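Local coordinates for protein endonuclease 2 (Arabidopsis thaliana, PDB 4CXP) that cleaves RNA and single-stranded DNA, and double-stranded DNA less well, to 5'-phosphorylated products with the help of three divalent metal ions, at residues A[51-56]-A[115-120]; A[123-126]-A[130-133]; A[9-14]-A[176-181]; A[160-165]-A[241-246]. One frame throughout, in Å; residues are numbered along the deposited sequence. Where two conformers were deposited one is given.

Interaction 1: residues A[51-56]-A[115-120]; sequences YHWSSP and LLFVSH. With ZN (zinc ion), chain E; NAG (2-acetamido-2-deoxy-beta-D-glucopyranose), chain B; NAG (2-acetamido-2-deoxy-beta-D-glucopyranose), chain C.
The Phe117 ring meets two aromatic side chains of segment 51-56, Tyr51 and Trp53, with its far end. Its CZ lies near the plane of the Tyr51 ring, at the edge, 4.1 Å from Tyr51 CD2. The same Phe117 CZ is 4.1 Å from Trp53 CH2, at an oblique approach. Tyr51 CB and Ser54 CB sit against one face of the Trp53 indole. The opposite face carries sugar: C1 of the chain B N-acetylglucosamine lies over the ring centre, 3.9 Å above the plane, a CH-pi arrangement. O6 of the chain C sugar comes within 3.4 Å of Trp53 CH2. Replacing Trp53 by an alanine is likely to take away the flat surface under the sugars and to open a gap beside Phe117 CZ. The turn is tied by Tyr51 O, which accepts both Ser54 N and Ser54 OG; the hydroxyl bond is 2.7 Å long and lies in the carbonyl plane. Tyr51 OH bonds to Glu113. One turn beyond Phe117, His120 binds a zinc ion through NE2, 2.2 Å away. Helix 111-124 thus joins a glycan-covered loop to the metal site. Phe117 also stacks on Tyr92 of helix 85-96, and Leu115 packs on helix 233-262.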
# COMPACT_ATOMS: atom_id res chain seq x y z
N TYR A 51 -2.59 -9.75 17.24
CA TYR A 51 -2.16 -8.42 17.71
C TYR A 51 -3.30 -7.47 17.40
O TYR A 51 -3.29 -6.72 16.42
CB TYR A 51 -0.90 -7.95 16.99
CG TYR A 51 0.37 -8.73 17.22
CD1 TYR A 51 0.58 -9.54 18.32
CD2 TYR A 51 1.42 -8.60 16.31
CE1 TYR A 51 1.79 -10.20 18.50
CE2 TYR A 51 2.62 -9.27 16.48
CZ TYR A 51 2.81 -10.06 17.57
OH TYR A 51 4.02 -10.71 17.75
N HIS A 52 -4.35 -7.51 18.20
CA HIS A 52 -5.57 -6.83 17.81
C HIS A 52 -5.39 -5.29 17.79
O HIS A 52 -6.02 -4.59 17.00
CB HIS A 52 -6.71 -7.33 18.69
CG HIS A 52 -8.07 -7.17 18.10
ND1 HIS A 52 -8.37 -7.15 16.74
CD2 HIS A 52 -9.26 -7.05 18.74
CE1 HIS A 52 -9.67 -7.00 16.59
NE2 HIS A 52 -10.23 -6.95 17.78
N TRP A 53 -4.45 -4.79 18.58
CA TRP A 53 -4.02 -3.41 18.56
C TRP A 53 -3.51 -2.95 17.20
O TRP A 53 -3.39 -1.76 16.95
CB TRP A 53 -2.91 -3.20 19.61
CG TRP A 53 -1.77 -4.17 19.52
CD1 TRP A 53 -1.59 -5.27 20.29
CD2 TRP A 53 -0.62 -4.09 18.65
NE1 TRP A 53 -0.43 -5.91 19.95
CE2 TRP A 53 0.19 -5.20 18.95
CE3 TRP A 53 -0.20 -3.21 17.65
CZ2 TRP A 53 1.39 -5.46 18.29
CZ3 TRP A 53 0.98 -3.46 17.00
CH2 TRP A 53 1.77 -4.58 17.31
N SER A 54 -3.15 -3.90 16.34
CA SER A 54 -2.59 -3.57 15.04
C SER A 54 -3.63 -3.37 13.96
O SER A 54 -3.31 -2.84 12.90
CB SER A 54 -1.60 -4.64 14.58
OG SER A 54 -2.25 -5.83 14.13
N SER A 55 -4.87 -3.76 14.21
CA SER A 55 -5.88 -3.72 13.15
C SER A 55 -6.11 -2.30 12.60
O SER A 55 -6.14 -2.12 11.39
CB SER A 55 -7.17 -4.43 13.59
OG SER A 55 -7.12 -5.84 13.31
N PRO A 56 -6.21 -1.27 13.47
CA PRO A 56 -6.44 0.10 12.95
C PRO A 56 -5.23 0.69 12.23
O PRO A 56 -5.35 1.72 11.56
CB PRO A 56 -6.78 0.91 14.20
CG PRO A 56 -7.32 -0.13 15.14
CD PRO A 56 -6.41 -1.31 14.93
N LEU A 115 10.26 -4.52 10.19
CA LEU A 115 10.46 -4.58 8.74
C LEU A 115 9.18 -5.03 8.03
O LEU A 115 8.79 -4.45 7.02
CB LEU A 115 11.63 -5.51 8.41
CG LEU A 115 11.85 -5.75 6.91
CD1 LEU A 115 12.18 -4.45 6.15
CD2 LEU A 115 12.93 -6.80 6.72
N LEU A 116 8.55 -6.07 8.55
CA LEU A 116 7.37 -6.61 7.91
C LEU A 116 6.19 -5.66 8.02
O LEU A 116 5.39 -5.55 7.08
CB LEU A 116 7.03 -7.99 8.49
CG LEU A 116 8.12 -9.06 8.32
CD1 LEU A 116 7.63 -10.37 8.88
CD2 LEU A 116 8.55 -9.22 6.86
N PHE A 117 6.07 -4.96 9.14
CA PHE A 117 5.04 -3.95 9.29
C PHE A 117 5.29 -2.77 8.35
O PHE A 117 4.38 -2.34 7.66
CB PHE A 117 4.97 -3.45 10.74
CG PHE A 117 4.18 -4.32 11.69
CD1 PHE A 117 2.88 -4.71 11.40
CD2 PHE A 117 4.73 -4.69 12.92
CE1 PHE A 117 2.14 -5.44 12.31
CE2 PHE A 117 3.99 -5.42 13.83
CZ PHE A 117 2.70 -5.80 13.53
N VAL A 118 6.50 -2.23 8.31
CA VAL A 118 6.68 -1.07 7.48
C VAL A 118 6.49 -1.44 5.99
O VAL A 118 5.95 -0.63 5.23
CB VAL A 118 7.99 -0.37 7.84
CG1 VAL A 118 9.17 -1.01 7.14
CG2 VAL A 118 7.89 1.10 7.52
N SER A 119 6.89 -2.64 5.59
CA SER A 119 6.73 -3.06 4.22
C SER A 119 5.26 -3.15 3.84
O SER A 119 4.84 -2.67 2.80
CB SER A 119 7.45 -4.39 4.00
OG SER A 119 8.86 -4.22 4.19
N HIS A 120 4.47 -3.78 4.69
CA HIS A 120 3.04 -3.90 4.44
C HIS A 120 2.35 -2.54 4.50
O HIS A 120 1.54 -2.22 3.63
CB HIS A 120 2.41 -4.84 5.48
CG HIS A 120 0.97 -5.11 5.24
ND1 HIS A 120 0.54 -6.15 4.46
CD2 HIS A 120 -0.14 -4.48 5.69
CE1 HIS A 120 -0.79 -6.14 4.43
NE2 HIS A 120 -1.22 -5.15 5.17
ZN ZN E . -3.30 -4.53 5.47
C1 NAG B . 2.43 -2.59 20.91
C2 NAG B . 2.90 -3.51 22.05
C3 NAG B . 1.73 -4.29 22.61
C4 NAG B . 0.61 -3.35 23.00
C5 NAG B . 0.28 -2.40 21.85
C6 NAG B . -0.74 -1.35 22.24
C7 NAG B . 5.24 -4.19 21.89
C8 NAG B . 6.22 -5.25 21.47
N2 NAG B . 3.96 -4.43 21.64
O3 NAG B . 2.16 -5.06 23.72
O4 NAG B . -0.52 -4.17 23.30
O5 NAG B . 1.44 -1.72 21.43
O6 NAG B . -0.92 -0.43 21.19
O7 NAG B . 5.64 -3.16 22.42
C1 NAG C . 4.61 0.71 17.49
C2 NAG C . 3.07 0.64 17.68
C3 NAG C . 2.76 0.01 19.04
C4 NAG C . 3.49 -1.34 19.15
C5 NAG C . 4.96 -1.22 18.74
C6 NAG C . 5.62 -2.58 18.58
C7 NAG C . 1.97 2.44 16.42
C8 NAG C . 1.30 3.77 16.46
N2 NAG C . 2.38 1.92 17.58
O3 NAG C . 1.35 -0.11 19.21
O4 NAG C . 3.52 -1.83 20.47
O5 NAG C . 5.14 -0.56 17.50
O6 NAG C . 4.88 -3.35 17.65
O7 NAG C . 2.15 1.85 15.34

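Interaction 2: residues A[123-126]-A[130-133]. With ZN (zinc ion), chain E; ZN (zinc ion), chain G; ZN (zinc ion), chain F.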
# COMPACT_ATOMS: atom_id res chain seq x y z
N GLY A 123 2.74 -0.27 1.65
CA GLY A 123 1.78 -0.66 0.65
C GLY A 123 0.38 -0.17 0.92
O GLY A 123 -0.25 0.45 0.07
N ASP A 124 -0.14 -0.44 2.12
CA ASP A 124 -1.52 -0.08 2.42
C ASP A 124 -1.77 1.42 2.30
O ASP A 124 -2.84 1.81 1.86
CB ASP A 124 -1.94 -0.61 3.79
CG ASP A 124 -2.50 -2.02 3.76
OD1 ASP A 124 -2.57 -2.59 2.66
OD2 ASP A 124 -2.84 -2.52 4.85
N ILE A 125 -0.81 2.27 2.69
CA ILE A 125 -1.04 3.71 2.62
C ILE A 125 -1.15 4.19 1.18
O ILE A 125 -1.57 5.32 0.96
CB ILE A 125 0.00 4.50 3.43
CG1 ILE A 125 -0.52 5.88 3.80
CG2 ILE A 125 1.34 4.56 2.69
CD1 ILE A 125 0.34 6.57 4.84
N HIS A 126 -0.79 3.35 0.21
CA HIS A 126 -0.96 3.66 -1.20
C HIS A 126 -2.25 3.15 -1.82
O HIS A 126 -2.55 3.50 -2.96
CB HIS A 126 0.26 3.17 -2.01
CG HIS A 126 1.44 4.07 -1.87
ND1 HIS A 126 2.35 3.99 -0.84
CD2 HIS A 126 1.81 5.14 -2.61
CE1 HIS A 126 3.22 4.98 -0.96
NE2 HIS A 126 2.93 5.70 -2.03
N HIS A 130 -7.72 2.76 1.45
CA HIS A 130 -7.16 2.71 2.81
C HIS A 130 -7.00 4.10 3.43
O HIS A 130 -6.60 4.18 4.57
CB HIS A 130 -5.85 1.93 2.85
CG HIS A 130 -6.05 0.46 2.90
ND1 HIS A 130 -5.59 -0.32 3.92
CD2 HIS A 130 -6.73 -0.38 2.08
CE1 HIS A 130 -5.98 -1.57 3.74
NE2 HIS A 130 -6.67 -1.64 2.62
N VAL A 131 -7.30 5.16 2.68
CA VAL A 131 -7.29 6.53 3.22
C VAL A 131 -8.59 7.14 2.69
O VAL A 131 -8.62 7.84 1.65
CB VAL A 131 -6.07 7.36 2.78
CG1 VAL A 131 -6.09 8.72 3.46
CG2 VAL A 131 -4.78 6.60 3.07
N SER A 132 -9.69 6.78 3.34
CA SER A 132 -11.00 7.12 2.82
C SER A 132 -12.03 7.14 3.93
O SER A 132 -11.68 7.26 5.12
CB SER A 132 -11.34 6.22 1.64
OG SER A 132 -11.67 4.92 2.04
N TYR A 133 -13.30 7.15 3.54
CA TYR A 133 -14.30 7.67 4.42
C TYR A 133 -14.64 6.71 5.54
O TYR A 133 -15.03 5.55 5.31
CB TYR A 133 -15.59 7.99 3.69
CG TYR A 133 -15.54 9.02 2.59
CD1 TYR A 133 -14.40 9.83 2.35
CD2 TYR A 133 -16.66 9.23 1.81
CE1 TYR A 133 -14.42 10.77 1.34
CE2 TYR A 133 -16.66 10.19 0.81
CZ TYR A 133 -15.54 10.95 0.57
OH TYR A 133 -15.57 11.89 -0.43
ZN ZN E . -3.30 -4.53 5.47
ZN ZN G . -3.10 -4.46 1.93
ZN ZN F . -7.87 -3.34 2.20
O HOH W 1 -8.78 -4.06 3.93
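Asp124 and His130 meet in the trinuclear zinc site of the S1/P1 nuclease fold, between the end region of helix 111-124 and strand 131-133, joined by a short loop. Their side chains run at a slant to each other, with the carboxylate and imidazole planes 39° apart. Asp124 OD2 is 3.5 Å from His130 CE1, a packing contact and not a hydrogen bond. The two groups bind different metals. The carboxylate of Asp124 bridges two zinc ions, OD1 holding the chain G ion and OD2 the chain E ion. Trp1 and His6 also bind the chain G ion, while Asp45, His58 and His120 also bind the chain E ion. His130 NE2 binds the chain F ion, which His154 and Asp158 share. The other imidazole nitrogen, ND1, is bonded to His58 O, and this fixes the rotation of the ring. With CG anti to its own carbonyl carbon (chi1 -81°), the His130 ring extends past Asp124. His130 CB packs 3.2 Å from Asp124 O. Farther from the metals the contact turns apolar. Ile125 CG1 and Val131 CG2 meet at 4.4 Å, and both side chains also pack on helix 206-221. Strand 131-133 pairs in parallel with strand 60-62, which follows the metal ligand His58. At the chain F zinc, water 1 is a further ligand, 2.1 Å from the metal.

Interaction 3: residues A[9-14]-A[176-181]. With NAG (2-acetamido-2-deoxy-beta-D-glucopyranose), chain D.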
# COMPACT_ATOMS: atom_id res chain seq x y z
N ILE A 9 4.43 -4.60 -4.81
CA ILE A 9 5.11 -3.51 -4.14
C ILE A 9 6.44 -3.97 -3.57
O ILE A 9 7.47 -3.32 -3.73
CB ILE A 9 4.18 -2.89 -3.08
CG1 ILE A 9 3.08 -2.09 -3.79
CG2 ILE A 9 4.95 -2.02 -2.09
CD1 ILE A 9 1.98 -1.60 -2.89
N CYS A 10 6.42 -5.10 -2.87
CA CYS A 10 7.63 -5.58 -2.23
C CYS A 10 8.66 -6.10 -3.24
O CYS A 10 9.86 -5.97 -2.99
CB CYS A 10 7.30 -6.61 -1.16
SG CYS A 10 6.68 -5.81 0.33
N LYS A 11 8.23 -6.67 -4.36
CA LYS A 11 9.16 -7.11 -5.41
C LYS A 11 9.86 -5.90 -6.03
O LYS A 11 11.07 -5.90 -6.22
CB LYS A 11 8.43 -7.92 -6.48
CG LYS A 11 8.11 -9.34 -6.04
CD LYS A 11 7.18 -10.03 -7.03
CE LYS A 11 6.97 -11.49 -6.69
NZ LYS A 11 8.10 -12.32 -7.16
N ILE A 12 9.10 -4.86 -6.33
CA ILE A 12 9.69 -3.63 -6.85
C ILE A 12 10.68 -3.08 -5.82
O ILE A 12 11.81 -2.72 -6.14
CB ILE A 12 8.61 -2.59 -7.21
CG1 ILE A 12 7.80 -3.07 -8.41
CG2 ILE A 12 9.24 -1.24 -7.48
CD1 ILE A 12 6.59 -2.22 -8.71
N ALA A 13 10.24 -3.00 -4.57
CA ALA A 13 11.08 -2.39 -3.56
C ALA A 13 12.39 -3.13 -3.38
O ALA A 13 13.46 -2.52 -3.30
CB ALA A 13 10.36 -2.32 -2.23
N GLN A 14 12.33 -4.46 -3.31
CA GLN A 14 13.55 -5.18 -2.94
C GLN A 14 14.62 -5.03 -4.02
O GLN A 14 15.80 -4.95 -3.71
CB GLN A 14 13.28 -6.64 -2.59
CG GLN A 14 14.50 -7.34 -1.99
CD GLN A 14 14.20 -8.68 -1.34
OE1 GLN A 14 13.15 -9.28 -1.60
NE2 GLN A 14 15.07 -9.13 -0.45
N GLY A 176 4.40 -10.63 -14.86
CA GLY A 176 4.18 -9.75 -15.99
C GLY A 176 3.89 -8.32 -15.60
O GLY A 176 4.43 -7.39 -16.18
N MET A 177 3.03 -8.14 -14.62
CA MET A 177 2.69 -6.80 -14.18
C MET A 177 3.90 -6.12 -13.51
O MET A 177 4.20 -4.97 -13.79
CB MET A 177 1.46 -6.81 -13.27
CG MET A 177 0.90 -5.41 -13.02
SD MET A 177 -0.48 -5.29 -11.86
CE MET A 177 -1.62 -6.31 -12.75
N VAL A 178 4.62 -6.85 -12.67
CA VAL A 178 5.84 -6.33 -12.05
C VAL A 178 6.83 -5.85 -13.07
O VAL A 178 7.40 -4.77 -12.96
CB VAL A 178 6.58 -7.42 -11.25
CG1 VAL A 178 7.99 -6.98 -10.83
CG2 VAL A 178 5.74 -7.74 -10.06
N ASP A 179 7.07 -6.69 -14.07
CA ASP A 179 8.05 -6.38 -15.08
C ASP A 179 7.66 -5.14 -15.86
O ASP A 179 8.48 -4.29 -16.18
CB ASP A 179 8.28 -7.59 -16.00
CG ASP A 179 8.97 -8.76 -15.28
OD1 ASP A 179 9.50 -8.58 -14.16
OD2 ASP A 179 8.95 -9.88 -15.82
N ALA A 180 6.37 -5.01 -16.17
CA ALA A 180 5.89 -3.86 -16.92
C ALA A 180 5.98 -2.58 -16.09
O ALA A 180 6.31 -1.50 -16.61
CB ALA A 180 4.47 -4.11 -17.40
N LEU A 181 5.67 -2.67 -14.80
CA LEU A 181 5.82 -1.52 -13.90
C LEU A 181 7.28 -1.10 -13.80
O LEU A 181 7.59 0.09 -13.85
CB LEU A 181 5.23 -1.83 -12.53
CG LEU A 181 3.73 -1.98 -12.48
CD1 LEU A 181 3.29 -2.61 -11.19
CD2 LEU A 181 3.04 -0.64 -12.69
C1 NAG D . 3.51 1.39 -19.21
C2 NAG D . 2.08 0.95 -18.89
C3 NAG D . 1.30 0.77 -20.19
C4 NAG D . 1.37 2.03 -21.02
C5 NAG D . 2.82 2.47 -21.20
C6 NAG D . 2.97 3.80 -21.93
C7 NAG D . 2.11 -0.24 -16.78
C8 NAG D . 2.10 -1.56 -16.06
N2 NAG D . 2.06 -0.26 -18.10
O3 NAG D . -0.04 0.42 -19.89
O4 NAG D . 0.77 1.77 -22.27
O5 NAG D . 3.43 2.61 -19.93
O6 NAG D . 2.29 4.82 -21.23
O7 NAG D . 2.22 0.81 -16.13
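Two helices of the mainly helical S1/P1 nuclease fold, 3-15 and 176-187, pack here through aliphatic side chains. Ile12 and Val178 have the nearest CA atoms, 7.0 Å apart. The side chains of Ile12 and Leu181 cross at about a right angle. The CD1 tip of Ile12 touches Leu181 CB at 4.1 Å, and it also lies beside Leu181 CD1. Extension of the Ile12 chain (chi2 171°) carries CD1 that far across. Next to Ile12, Lys11 lends its aliphatic part: its CD rests 4.1 Å from Val178 CG2, again with the side chains crossed. The Lys11 chain then bends at its last torsion (chi4 -81°), and the ammonium group forms a salt bridge with Glu175, just ahead of segment 176-181. The lysine therefore serves both the apolar seam and a charge pair at its border. No hydrogen bond crosses between the segments. Ile8 of helix 3-15 extends the seam over Met177, Val178 and Leu181, and Cys10 ties its helix to Cys41 by a disulfide. Away from helix 3-15, helix 176-187 meets the N-linked glycan. The acetyl methyl C8 of the chain D N-acetylglucosamine packs 3.7 Å from Ala180 CB and 3.6 Å from Leu181 CD2.

Interaction 4: residues A[160-165]-A[241-246]. With NAG (2-acetamido-2-deoxy-beta-D-glucopyranose), chain D.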
# COMPACT_ATOMS: atom_id res chain seq x y z
N ASN A 160 -9.76 -7.07 -6.83
CA ASN A 160 -10.37 -7.48 -8.10
C ASN A 160 -9.74 -6.85 -9.32
O ASN A 160 -9.54 -7.54 -10.32
CB ASN A 160 -11.88 -7.24 -8.16
CG ASN A 160 -12.64 -8.02 -7.13
OD1 ASN A 160 -13.01 -9.20 -7.32
ND2 ASN A 160 -12.91 -7.39 -6.04
N ILE A 161 -9.44 -5.56 -9.28
CA ILE A 161 -8.81 -4.92 -10.44
C ILE A 161 -7.50 -5.65 -10.77
O ILE A 161 -7.25 -6.02 -11.92
CB ILE A 161 -8.57 -3.42 -10.23
CG1 ILE A 161 -9.90 -2.67 -10.11
CG2 ILE A 161 -7.73 -2.87 -11.37
CD1 ILE A 161 -9.75 -1.27 -9.58
N ILE A 162 -6.65 -5.84 -9.77
CA ILE A 162 -5.36 -6.46 -10.00
C ILE A 162 -5.51 -7.90 -10.51
O ILE A 162 -4.84 -8.31 -11.45
CB ILE A 162 -4.49 -6.41 -8.73
CG1 ILE A 162 -4.13 -4.96 -8.40
CG2 ILE A 162 -3.23 -7.25 -8.90
CD1 ILE A 162 -3.56 -4.79 -7.01
N GLU A 163 -6.40 -8.66 -9.88
CA GLU A 163 -6.60 -10.06 -10.28
C GLU A 163 -7.11 -10.17 -11.71
O GLU A 163 -6.70 -11.06 -12.45
CB GLU A 163 -7.58 -10.74 -9.33
CG GLU A 163 -7.05 -11.07 -7.96
CD GLU A 163 -8.17 -11.43 -6.97
OE1 GLU A 163 -9.38 -11.25 -7.28
OE2 GLU A 163 -7.86 -11.86 -5.86
N THR A 164 -8.04 -9.30 -12.08
CA THR A 164 -8.58 -9.34 -13.43
C THR A 164 -7.52 -8.95 -14.43
O THR A 164 -7.42 -9.54 -15.51
CB THR A 164 -9.83 -8.45 -13.51
OG1 THR A 164 -10.79 -8.93 -12.56
CG2 THR A 164 -10.42 -8.46 -14.88
N ALA A 165 -6.70 -7.95 -14.10
CA ALA A 165 -5.59 -7.60 -14.98
C ALA A 165 -4.60 -8.76 -15.12
O ALA A 165 -4.16 -9.08 -16.23
CB ALA A 165 -4.89 -6.36 -14.50
N PRO A 241 -4.77 2.48 -14.75
CA PRO A 241 -3.56 3.29 -14.65
C PRO A 241 -3.28 3.83 -13.27
O PRO A 241 -2.12 3.95 -12.88
CB PRO A 241 -3.77 4.40 -15.68
CG PRO A 241 -4.71 3.81 -16.67
CD PRO A 241 -5.63 2.94 -15.85
N ILE A 242 -4.32 4.15 -12.51
CA ILE A 242 -4.09 4.68 -11.16
C ILE A 242 -3.67 3.54 -10.23
O ILE A 242 -2.84 3.77 -9.35
CB ILE A 242 -5.25 5.57 -10.63
CG1 ILE A 242 -5.00 6.06 -9.20
CG2 ILE A 242 -6.54 4.83 -10.56
CD1 ILE A 242 -3.73 6.84 -9.01
N VAL A 243 -4.19 2.33 -10.41
CA VAL A 243 -3.68 1.19 -9.67
C VAL A 243 -2.18 1.01 -9.97
O VAL A 243 -1.38 0.86 -9.05
CB VAL A 243 -4.51 -0.07 -9.96
CG1 VAL A 243 -3.83 -1.31 -9.39
CG2 VAL A 243 -5.91 0.11 -9.37
N TYR A 244 -1.81 1.01 -11.24
CA TYR A 244 -0.40 0.91 -11.61
C TYR A 244 0.44 1.99 -10.92
O TYR A 244 1.50 1.71 -10.38
CB TYR A 244 -0.23 1.03 -13.11
CG TYR A 244 -0.72 -0.10 -13.99
CD1 TYR A 244 -0.85 -1.41 -13.56
CD2 TYR A 244 -0.98 0.17 -15.32
CE1 TYR A 244 -1.23 -2.42 -14.44
CE2 TYR A 244 -1.34 -0.84 -16.21
CZ TYR A 244 -1.45 -2.12 -15.75
OH TYR A 244 -1.77 -3.15 -16.63
N GLN A 245 -0.05 3.22 -10.96
CA GLN A 245 0.66 4.35 -10.35
C GLN A 245 0.89 4.10 -8.86
O GLN A 245 1.99 4.31 -8.36
CB GLN A 245 -0.16 5.62 -10.54
CG GLN A 245 0.49 6.89 -9.98
CD GLN A 245 -0.56 7.91 -9.62
OE1 GLN A 245 -1.24 8.43 -10.49
NE2 GLN A 245 -0.71 8.15 -8.33
N ARG A 246 -0.15 3.69 -8.15
CA ARG A 246 -0.04 3.51 -6.72
C ARG A 246 0.84 2.34 -6.33
O ARG A 246 1.57 2.42 -5.34
CB ARG A 246 -1.42 3.37 -6.08
CG ARG A 246 -2.34 4.57 -6.23
CD ARG A 246 -1.75 5.88 -5.71
NE ARG A 246 -1.77 5.91 -4.25
CZ ARG A 246 -1.26 6.91 -3.53
NH1 ARG A 246 -0.46 7.80 -4.10
NH2 ARG A 246 -1.58 7.00 -2.25
C1 NAG D . 3.51 1.39 -19.21
C2 NAG D . 2.08 0.95 -18.89
C3 NAG D . 1.30 0.77 -20.19
C4 NAG D . 1.37 2.03 -21.02
C5 NAG D . 2.82 2.47 -21.20
C6 NAG D . 2.97 3.80 -21.93
C7 NAG D . 2.11 -0.24 -16.78
C8 NAG D . 2.10 -1.56 -16.06
N2 NAG D . 2.06 -0.26 -18.10
O3 NAG D . -0.04 0.42 -19.89
O4 NAG D . 0.77 1.77 -22.27
O5 NAG D . 3.43 2.61 -19.93
O6 NAG D . 2.29 4.82 -21.23
O7 NAG D . 2.22 0.81 -16.13
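Val243 of the long C-terminal helix 233-262 packs against Ile161 and Ile162 of helix 153-169, a helix-to-helix contact within the S1/P1 nuclease fold. The interaction across the segments is apolar. The two methyls of Val243 divide the work. Val243 CG1 meets Ile162 CG1 at 3.8 Å, and Val243 CG2 meets Ile161 CG2 at 4.0 Å, with Ile161 CD1 beside it. Val243 CG1 is anti to the backbone N (chi1 170°), a rotation that turns one methyl to each isoleucine. Both isoleucines cross the valine at a slant. Ile162 also lies close to Trp1 and Glu4, so this core borders the metal and substrate site. Trp157 and Leu240 continue the apolar layer.

The polar bonds lie within each segment or lead to other parts of the chain. Asn160 O accepts both Thr164 N and Thr164 OG1, which reach it from opposite faces of its plane. The hydroxyl has a second partner in Trp146 NE1. Arg246 is gripped by a salt bridge to Glu212 and by hydrogen bonds to His126 O and Tyr209 O.

The third kind of contact is between ring and sugar. The acetamido group of the chain D N-acetylglucosamine lies over one face of the Tyr244 ring. Tyr244 OH is hydrogen-bonded to Tyr170 OH. A serine in place of Tyr244 would probably leave the acetamido group without its aromatic surface and Tyr170 without its hydroxyl mate. The sugar oxygen O7 is 3.4 Å from Tyr244 CD2, and the acetyl methyl C8 of the same sugar stands 3.4 Å above the Tyr244 ring plane, over its centre.

Interactions 1 and 2 follow each other along helix 111-124, their centres 14 Å apart, and both reach the chain E zinc ion. Both are nested inside the long loop that interaction 3 closes. Interaction 4 alternates with interaction 3 along the chain. These two are neighbours, with centres 13 Å apart; Met177 touches Ala165 and Tyr244, and one N-acetylglucosamine touches both contacts. Interactions 1 and 4 lie on opposite sides of the chain's centre, about 23 Å between centres. Interaction 2 lies nearest the middle. It touches interaction 3 through Gly123 and Ile9, and His126 O probably bonds to Arg246 of interaction 4. The metal core is thus linked to surface helices, one of which, 176-187, carries a glycan.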